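Local atomic coordinates of chain length determinant protein (Shigella flexneri, PDB entry 4E2H), a protein that probably regulates the chain length of lipopolysaccharide O-antigen at the inner membrane, this structure being of its periplasmic domain. Residues S59-T64 / I107-D112. Numbering follows the deposited sequence.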
# COMPACT_ATOMS: atom_id res chain seq x y z
N SER C 59 7.45 -26.41 9.32
CA SER C 59 6.44 -27.33 9.84
C SER C 59 6.14 -28.42 8.83
O SER C 59 5.82 -29.54 9.20
CB SER C 59 5.14 -26.57 10.14
OG SER C 59 5.38 -25.44 10.97
N ALA C 60 6.21 -28.08 7.55
CA ALA C 60 5.94 -29.07 6.52
C ALA C 60 7.09 -30.07 6.49
O ALA C 60 6.86 -31.27 6.37
CB ALA C 60 5.74 -28.42 5.18
N LEU C 61 8.32 -29.58 6.62
CA LEU C 61 9.48 -30.46 6.57
C LEU C 61 9.43 -31.46 7.72
O LEU C 61 9.73 -32.65 7.53
CB LEU C 61 10.76 -29.64 6.64
CG LEU C 61 12.07 -30.42 6.49
CD1 LEU C 61 12.00 -31.37 5.30
CD2 LEU C 61 13.26 -29.45 6.37
N ALA C 62 9.03 -30.98 8.89
CA ALA C 62 8.93 -31.84 10.07
C ALA C 62 7.75 -32.81 10.00
O ALA C 62 7.92 -33.99 10.29
CB ALA C 62 8.91 -31.00 11.37
N GLU C 63 6.57 -32.32 9.63
CA GLU C 63 5.44 -33.20 9.34
C GLU C 63 5.90 -34.43 8.56
O GLU C 63 5.57 -35.56 8.92
CB GLU C 63 4.36 -32.45 8.53
CG GLU C 63 3.71 -33.24 7.35
CD GLU C 63 3.17 -32.33 6.19
OE1 GLU C 63 1.94 -32.16 6.09
OE2 GLU C 63 3.94 -31.82 5.36
N THR C 64 6.67 -34.21 7.49
CA THR C 64 7.01 -35.32 6.59
C THR C 64 8.15 -36.17 7.10
O THR C 64 8.22 -37.36 6.80
CB THR C 64 7.32 -34.85 5.14
OG1 THR C 64 8.60 -34.22 5.09
CG2 THR C 64 6.25 -33.88 4.63
N ILE C 107 17.59 -26.49 7.43
CA ILE C 107 17.27 -25.07 7.50
C ILE C 107 17.66 -24.38 6.21
O ILE C 107 16.94 -23.51 5.73
CB ILE C 107 18.04 -24.41 8.64
CG1 ILE C 107 17.32 -24.69 9.97
CG2 ILE C 107 18.25 -22.92 8.37
CD1 ILE C 107 18.12 -24.31 11.19
N GLN C 108 18.82 -24.75 5.66
CA GLN C 108 19.24 -24.22 4.37
C GLN C 108 18.37 -24.82 3.26
O GLN C 108 18.33 -24.29 2.15
CB GLN C 108 20.72 -24.50 4.13
CG GLN C 108 21.30 -23.87 2.87
CD GLN C 108 21.19 -22.34 2.87
OE1 GLN C 108 21.43 -21.68 3.89
NE2 GLN C 108 20.84 -21.77 1.70
N GLN C 109 17.67 -25.90 3.56
CA GLN C 109 16.84 -26.56 2.57
C GLN C 109 15.51 -25.84 2.50
O GLN C 109 14.88 -25.72 1.44
CB GLN C 109 16.64 -28.03 2.92
CG GLN C 109 15.55 -28.73 2.11
CD GLN C 109 15.33 -30.16 2.56
OE1 GLN C 109 16.21 -31.01 2.40
NE2 GLN C 109 14.16 -30.44 3.14
N VAL C 110 15.07 -25.36 3.66
CA VAL C 110 13.85 -24.57 3.71
C VAL C 110 14.15 -23.14 3.28
O VAL C 110 13.35 -22.53 2.57
CB VAL C 110 13.20 -24.62 5.10
CG1 VAL C 110 12.05 -23.64 5.19
CG2 VAL C 110 12.72 -26.04 5.41
N ASP C 111 15.30 -22.61 3.68
CA ASP C 111 15.66 -21.25 3.28
C ASP C 111 15.80 -21.15 1.78
O ASP C 111 15.80 -20.06 1.22
CB ASP C 111 16.93 -20.79 3.96
CG ASP C 111 17.40 -19.43 3.45
OD1 ASP C 111 16.55 -18.55 3.20
OD2 ASP C 111 18.64 -19.23 3.29
N ASP C 112 15.94 -22.28 1.10
CA ASP C 112 15.99 -22.27 -0.35
C ASP C 112 14.59 -22.41 -0.92
O ASP C 112 14.25 -21.76 -1.90
CB ASP C 112 16.90 -23.37 -0.88
CG ASP C 112 18.36 -22.97 -0.83
OD1 ASP C 112 18.66 -21.85 -0.34
OD2 ASP C 112 19.21 -23.78 -1.26
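L61 lies across both Q109 and V110, and it is the only residue of 59-64 that touches 107-112, where helix 43-65 lies beside the long helix 97-164. Its CD2 methyl packs against CG2 of V110 at 3.6 Å. The other branch, CD1, meets the amide end of Q109, with CD1 to NE2 at 3.2 Å, and NE2 also lies 3.5 Å from CD2, close to the fork of the leucine. Q109 gets there by stretching out: CG stands anti to the backbone N (chi1 167°) and the chain stays extended beyond it, which carries the amide from the long helix to the leucine methyls. V110, the buried member of the trio, also touches A57 and F58, about one turn earlier on helix 43-65, while L61 reaches on to L74 of strand 74-78; the contact thus continues the packing of the two helices toward the sheet. A second subunit packs on S59, A60 and E63. Within 59-64, T64 OG1 donates to the carbonyl O of L61 (3.1 Å) from above the carbonyl plane. With no hydrogen bond between the segments, the methyl-to-methyl contact is the apolar part, and the exposed Q109 turns a polar NE2 to leucine methyls that offer van der Waals contact but no acceptor.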